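Local coordinates for probable tagatose 6-phosphate kinase (Sinorhizobium meliloti, PDB 3TXV), which probably acts in carbohydrate metabolism as a tagatose-6-phosphate kinase of the GatZ/KbaZ-like family, at residues 345-348 with 349-353; 354-357 with 358-361; 26-30 with 31-35. One frame throughout, in Å; residues are numbered along the deposited sequence.

Interaction 1: 345-348 with 349-353; sequences QRLQ and RHFSY
Arg349 turns back along its own helix and meets Gln345 and Arg346, one turn earlier. The stretch forms the last turns of helix 342-351 and runs on into a loop.

Backbone bonds come first. Arg349 N donates to Gln345 O at 2.9 Å, and weakly to Arg346 O as well. Phe351 N donates to Leu347 O at 2.9 Å. A weak bond from His350 N reaches the same Leu347 O. Ser352 N is only weakly bonded to Gln348 O, at 3.5 Å.

Side chains of charged residues come next. The chain of Arg349 bends at chi3 (-63°), which folds the guanidinium against the backbone. Arg346 CA lies over one face of that group, offset toward its rim. NH2 of Arg349 stands 3.6 Å from Arg346 CB. The two guanidinium planes are 56° apart, and Arg346 NE and Arg349 NH2 keep 6.0 Å between them. Glu324 forms a salt bridge with Arg349 NE and also touches Arg346, so the carboxylate stands near both arginines.

Ring contacts are fewer. His350 turns an edge to the preceding turn, with CD2 at 3.4 Å from Arg346 O. Its ND1 is hydrogen-bonded to Tyr301 OH. The apolar pair is Leu347 CD1 against Phe351 CB, at 3.8 Å, with the two side chains crossing at about a right angle. Leu347 O lies at the edge of the Phe351 ring.

Arg349 and His350 are buried against the neighbouring helices, while Leu347 and Phe351 are exposed. Arg349 also makes a cation-pi contact with Trp334 of helix 332-335. Together with the salt bridge, this fixes the helix against helices 319-329 and 332-335, while Ser352 OG bonds to Ser354 N as the chain leaves it.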
# COMPACT_ATOMS: atom_id res chain seq x y z
N GLN A 345 15.54 -19.11 -3.58
CA GLN A 345 15.47 -17.94 -2.71
C GLN A 345 16.09 -16.71 -3.36
O GLN A 345 15.61 -15.61 -3.16
CB GLN A 345 16.13 -18.23 -1.36
CG GLN A 345 15.17 -18.83 -0.35
CD GLN A 345 15.84 -19.53 0.82
OE1 GLN A 345 15.49 -20.65 1.14
NE2 GLN A 345 16.79 -18.86 1.46
N ARG A 346 17.18 -16.90 -4.10
CA ARG A 346 17.83 -15.80 -4.83
C ARG A 346 16.84 -15.20 -5.86
O ARG A 346 16.45 -14.04 -5.74
CB ARG A 346 19.16 -16.24 -5.48
CG ARG A 346 20.03 -15.07 -5.92
CD ARG A 346 21.47 -15.45 -6.37
NE ARG A 346 21.55 -15.72 -7.81
CZ ARG A 346 21.09 -16.83 -8.42
NH1 ARG A 346 20.50 -17.83 -7.74
NH2 ARG A 346 21.21 -16.96 -9.73
N LEU A 347 16.41 -16.00 -6.82
CA LEU A 347 15.42 -15.55 -7.77
C LEU A 347 14.37 -14.68 -7.08
O LEU A 347 14.08 -13.57 -7.51
CB LEU A 347 14.81 -16.77 -8.49
CG LEU A 347 13.41 -16.74 -9.10
CD1 LEU A 347 13.25 -15.59 -10.00
CD2 LEU A 347 13.21 -17.97 -9.89
N GLN A 348 13.81 -15.17 -5.99
CA GLN A 348 12.71 -14.49 -5.35
C GLN A 348 13.05 -13.27 -4.53
O GLN A 348 12.19 -12.41 -4.31
CB GLN A 348 11.91 -15.46 -4.51
CG GLN A 348 10.57 -15.64 -5.09
CD GLN A 348 10.52 -16.82 -5.96
OE1 GLN A 348 11.05 -17.87 -5.59
NE2 GLN A 348 9.86 -16.71 -7.12
N ARG A 349 14.28 -13.18 -4.04
CA ARG A 349 14.68 -11.97 -3.35
C ARG A 349 14.54 -10.75 -4.27
O ARG A 349 14.20 -9.65 -3.80
CB ARG A 349 16.10 -12.08 -2.81
CG ARG A 349 16.16 -12.66 -1.44
CD ARG A 349 17.51 -12.48 -0.79
NE ARG A 349 18.60 -13.17 -1.48
CZ ARG A 349 18.79 -14.48 -1.46
NH1 ARG A 349 17.93 -15.26 -0.80
NH2 ARG A 349 19.83 -15.01 -2.11
N HIS A 350 14.75 -10.95 -5.57
CA HIS A 350 14.73 -9.85 -6.53
C HIS A 350 13.44 -9.80 -7.35
O HIS A 350 12.94 -8.71 -7.71
CB HIS A 350 15.97 -9.93 -7.47
CG HIS A 350 17.26 -9.99 -6.72
ND1 HIS A 350 17.90 -8.87 -6.25
CD2 HIS A 350 17.98 -11.05 -6.28
CE1 HIS A 350 18.98 -9.22 -5.58
NE2 HIS A 350 19.05 -10.54 -5.59
N PHE A 351 12.89 -10.98 -7.64
CA PHE A 351 11.90 -11.02 -8.70
C PHE A 351 10.48 -11.29 -8.33
O PHE A 351 9.57 -11.02 -9.12
CB PHE A 351 12.39 -11.90 -9.83
CG PHE A 351 13.64 -11.37 -10.45
CD1 PHE A 351 13.60 -10.18 -11.20
CD2 PHE A 351 14.86 -11.98 -10.24
CE1 PHE A 351 14.74 -9.64 -11.77
CE2 PHE A 351 16.03 -11.43 -10.83
CZ PHE A 351 15.95 -10.27 -11.59
N SER A 352 10.25 -11.75 -7.12
CA SER A 352 8.93 -12.18 -6.76
C SER A 352 7.99 -11.01 -6.62
O SER A 352 8.39 -9.93 -6.17
CB SER A 352 8.95 -12.94 -5.44
OG SER A 352 7.85 -12.53 -4.63
N TYR A 353 6.74 -11.27 -6.98
CA TYR A 353 5.61 -10.36 -6.82
C TYR A 353 5.33 -9.96 -5.37
O TYR A 353 4.65 -8.97 -5.15
CB TYR A 353 4.35 -11.05 -7.36
CG TYR A 353 4.16 -11.12 -8.86
CD1 TYR A 353 4.42 -10.02 -9.68
CD2 TYR A 353 3.63 -12.27 -9.45
CE1 TYR A 353 4.20 -10.06 -11.05
CE2 TYR A 353 3.40 -12.34 -10.82
CZ TYR A 353 3.70 -11.23 -11.62
OH TYR A 353 3.49 -11.29 -12.99

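Interaction 2: 354-357 with 358-361; sequences SDRI and RYYW
Arg358 NH1 binds two acceptors of the preceding turn. It donates to Asp355 OD2 at 2.9 Å, in a salt bridge, and to Ser354 O at 3.0 Å. The stretch is a run of overlapping turns closed by i+3 to i backbone bonds, in the connection between helices 342-351 and 364-376. Tyr359 N donates to Arg356 O, one of these bonds.

Arg358 NH1 meets OD2 of Asp355 on its anti side, somewhat out of the carboxylate plane, while OD2 itself lies in the guanidinium plane. The Asp355 side chain extends away from its own backbone N (chi1 177°), which brings OD2 beside the arginine. OD2 also bonds to Thr293 OG1 of helix 290-310, so two donors hold the carboxylate.

Arg356 coils round to the aromatic side. Tyr359 CE2 lies over the centre of one face of its guanidinium, 3.3 Å from CZ of Arg356, with the planes 29° apart. Asn333 O accepts from Arg356 NE, and Tyr337 makes a cation-pi contact with the same group. Tyr360 OH bonds to Glu330 O. Ile357 CD1 rests 4.2 Å from Trp361 CZ2, and Ile357 O lies over a face of that indole.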
# COMPACT_ATOMS: atom_id res chain seq x y z
N SER A 354 5.78 -10.74 -4.38
CA SER A 354 5.62 -10.36 -2.95
C SER A 354 6.45 -9.12 -2.63
O SER A 354 6.10 -8.35 -1.71
CB SER A 354 6.01 -11.46 -1.96
OG SER A 354 5.22 -12.62 -2.13
N ASP A 355 7.54 -8.94 -3.37
CA ASP A 355 8.22 -7.66 -3.40
C ASP A 355 8.74 -7.30 -1.99
O ASP A 355 8.70 -6.15 -1.57
CB ASP A 355 7.28 -6.56 -3.99
CG ASP A 355 7.92 -5.14 -3.97
OD1 ASP A 355 8.96 -4.93 -4.65
OD2 ASP A 355 7.37 -4.23 -3.28
N ARG A 356 9.27 -8.28 -1.27
CA ARG A 356 9.68 -7.98 0.09
C ARG A 356 10.86 -7.05 0.02
O ARG A 356 11.11 -6.30 0.98
CB ARG A 356 10.03 -9.23 0.93
CG ARG A 356 8.97 -10.31 1.00
CD ARG A 356 7.71 -9.88 1.71
NE ARG A 356 7.96 -9.36 3.04
CZ ARG A 356 7.00 -8.78 3.78
NH1 ARG A 356 5.77 -8.67 3.29
NH2 ARG A 356 7.28 -8.32 5.00
N ILE A 357 11.57 -7.05 -1.10
CA ILE A 357 12.74 -6.16 -1.26
C ILE A 357 12.39 -4.71 -0.88
O ILE A 357 13.29 -3.95 -0.58
CB ILE A 357 13.34 -6.20 -2.68
CG1 ILE A 357 14.70 -5.53 -2.73
CG2 ILE A 357 12.41 -5.56 -3.72
CD1 ILE A 357 15.45 -5.83 -4.04
N ARG A 358 11.10 -4.38 -0.85
CA ARG A 358 10.66 -3.01 -0.58
C ARG A 358 10.98 -2.50 0.84
O ARG A 358 10.98 -1.29 1.11
CB ARG A 358 9.18 -2.85 -0.91
CG ARG A 358 8.25 -3.34 0.13
CD ARG A 358 6.82 -2.99 -0.21
NE ARG A 358 5.90 -3.86 0.52
CZ ARG A 358 5.45 -5.01 0.05
NH1 ARG A 358 5.79 -5.41 -1.16
NH2 ARG A 358 4.66 -5.77 0.79
N TYR A 359 11.24 -3.44 1.75
CA TYR A 359 11.55 -3.08 3.12
C TYR A 359 13.03 -2.70 3.26
O TYR A 359 13.43 -2.12 4.28
CB TYR A 359 11.13 -4.21 4.08
CG TYR A 359 9.65 -4.44 4.09
CD1 TYR A 359 8.80 -3.70 4.93
CD2 TYR A 359 9.07 -5.38 3.22
CE1 TYR A 359 7.41 -3.89 4.93
CE2 TYR A 359 7.67 -5.58 3.21
CZ TYR A 359 6.86 -4.84 4.07
OH TYR A 359 5.50 -5.04 4.04
N TYR A 360 13.81 -2.99 2.21
CA TYR A 360 15.26 -2.74 2.23
C TYR A 360 15.67 -1.45 1.56
O TYR A 360 16.77 -0.97 1.76
CB TYR A 360 16.01 -3.94 1.65
CG TYR A 360 15.73 -5.21 2.45
CD1 TYR A 360 14.57 -5.91 2.25
CD2 TYR A 360 16.62 -5.67 3.43
CE1 TYR A 360 14.31 -7.04 2.98
CE2 TYR A 360 16.37 -6.81 4.16
CZ TYR A 360 15.21 -7.49 3.93
OH TYR A 360 14.90 -8.64 4.63
N TRP A 361 14.78 -0.84 0.78
CA TRP A 361 15.09 0.49 0.25
C TRP A 361 15.58 1.56 1.27
O TRP A 361 16.31 2.48 0.88
CB TRP A 361 13.97 0.99 -0.64
CG TRP A 361 13.75 0.09 -1.85
CD1 TRP A 361 12.57 -0.50 -2.24
CD2 TRP A 361 14.73 -0.33 -2.80
NE1 TRP A 361 12.76 -1.24 -3.37
CE2 TRP A 361 14.08 -1.16 -3.74
CE3 TRP A 361 16.10 -0.08 -2.96
CZ2 TRP A 361 14.75 -1.74 -4.82
CZ3 TRP A 361 16.77 -0.68 -4.03
CH2 TRP A 361 16.09 -1.49 -4.95

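Interaction 3: 26-30 with 31-35; sequences ICSAH and PLVIE
His30 caps the helix that starts at Pro31. Its ND1 accepts from Leu32 N at 3.1 Å, with the donor close to the ring plane. The imidazole is carried there by a chi1 of -161°, which puts CG opposite the backbone N. His30 and Leu32 lie side by side and point the same way. Pro31 CD stands over the ring face, 4.1 Å from the centroid of His30, as a CH-pi contact. His30 O accepts from Ile34 N at 2.9 Å, the first regular bond of helix 31-43.

This is an N-cap in the first beta-alpha loop of a TIM barrel, joining strand 23-26 to helix 31-43. An alanine here has no ring nitrogen to accept, and the Leu32 N-H in the first turn would probably be left without its cap.

The tight part is where Val33 and Ile34 turn to neighbouring helices. Val33 CG1 meets Ser28 CB at 3.8 Å and Ile26 CG2 at 4.1 Å. Ile34 CD1 reaches back over the loop to Ala29 O, also at 3.8 Å. Leu292 of helix 290-310 packs on both Ile26 and Val33, and Phe74 and Ile78 of helix 68-81 touch Ile34.

The outer side is looser. Ala29 and Pro31 are exposed, and the CB of Ala29 points away from the helix.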
# COMPACT_ATOMS: atom_id res chain seq x y z
N ILE A 26 -2.98 4.25 -2.25
CA ILE A 26 -1.56 4.01 -2.37
C ILE A 26 -0.96 3.74 -1.01
O ILE A 26 -0.83 4.69 -0.23
CB ILE A 26 -0.84 5.22 -2.95
CG1 ILE A 26 -1.65 5.89 -4.10
CG2 ILE A 26 0.56 4.84 -3.30
CD1 ILE A 26 -2.08 4.98 -5.27
N CYS A 27 -0.64 2.48 -0.72
CA CYS A 27 0.14 2.16 0.49
C CYS A 27 1.53 1.80 0.11
O CYS A 27 1.91 0.62 0.12
CB CYS A 27 -0.42 0.99 1.29
SG CYS A 27 -2.07 0.68 0.89
N SER A 28 2.29 2.81 -0.24
CA SER A 28 3.71 2.63 -0.28
C SER A 28 4.32 3.72 0.61
O SER A 28 3.72 4.77 0.85
CB SER A 28 4.23 2.67 -1.71
OG SER A 28 5.10 1.56 -1.94
N ALA A 29 5.49 3.41 1.12
CA ALA A 29 6.21 4.30 1.99
C ALA A 29 7.22 5.04 1.16
O ALA A 29 7.82 6.00 1.65
CB ALA A 29 6.93 3.50 3.04
N HIS A 30 7.42 4.60 -0.09
CA HIS A 30 8.57 5.05 -0.88
C HIS A 30 8.37 6.45 -1.42
O HIS A 30 7.41 6.69 -2.14
CB HIS A 30 8.89 4.06 -2.02
CG HIS A 30 10.28 4.22 -2.56
ND1 HIS A 30 10.67 5.30 -3.32
CD2 HIS A 30 11.39 3.46 -2.39
CE1 HIS A 30 11.95 5.19 -3.62
NE2 HIS A 30 12.42 4.09 -3.06
N PRO A 31 9.29 7.39 -1.08
CA PRO A 31 9.29 8.79 -1.55
C PRO A 31 9.00 8.95 -3.04
O PRO A 31 8.19 9.81 -3.42
CB PRO A 31 10.71 9.27 -1.25
CG PRO A 31 11.42 8.13 -0.55
CD PRO A 31 10.37 7.15 -0.11
N LEU A 32 9.65 8.15 -3.90
CA LEU A 32 9.39 8.26 -5.33
C LEU A 32 8.03 7.75 -5.74
O LEU A 32 7.44 8.29 -6.66
CB LEU A 32 10.45 7.58 -6.15
CG LEU A 32 11.78 8.31 -6.16
CD1 LEU A 32 12.90 7.33 -6.55
CD2 LEU A 32 11.75 9.52 -7.11
N VAL A 33 7.51 6.72 -5.07
CA VAL A 33 6.14 6.29 -5.36
C VAL A 33 5.16 7.40 -4.92
O VAL A 33 4.22 7.72 -5.64
CB VAL A 33 5.76 4.91 -4.73
CG1 VAL A 33 4.26 4.58 -4.98
CG2 VAL A 33 6.63 3.81 -5.27
N ILE A 34 5.38 8.00 -3.77
CA ILE A 34 4.47 9.05 -3.36
C ILE A 34 4.48 10.21 -4.39
O ILE A 34 3.41 10.59 -4.91
CB ILE A 34 4.76 9.52 -1.92
CG1 ILE A 34 4.26 8.45 -0.94
CG2 ILE A 34 4.05 10.83 -1.62
CD1 ILE A 34 5.18 8.26 0.24
N GLU A 35 5.68 10.74 -4.69
CA GLU A 35 5.90 11.78 -5.70
C GLU A 35 5.18 11.41 -6.98
O GLU A 35 4.48 12.23 -7.56
CB GLU A 35 7.40 11.93 -5.96
CG GLU A 35 7.86 12.96 -7.04
CD GLU A 35 9.37 13.25 -6.93
OE1 GLU A 35 10.01 12.77 -5.95
OE2 GLU A 35 9.92 13.98 -7.77

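Interactions 1 and 2 are consecutive in the chain, with centres about 10 Å apart. They touch where Arg349 O packs 3.7 Å from Ile357 CB. Interaction 3 comes from the start of the chain. It meets interaction 2 where Trp361 CB lies 4.0 Å from His30 CD2, with centres about 13 Å apart. Interactions 1 and 3 do not touch: their nearest atoms are about 11 Å apart. Helix 290-310 is common ground. Tyr301 OH is hydrogen-bonded to His350 and its side chain touches Ile357; Thr293 OG1 is hydrogen-bonded to Asp355 and its side chain touches Ser28. Interaction 3 lies at the C-terminal end of a barrel strand, where TIM barrels usually hold their active sites.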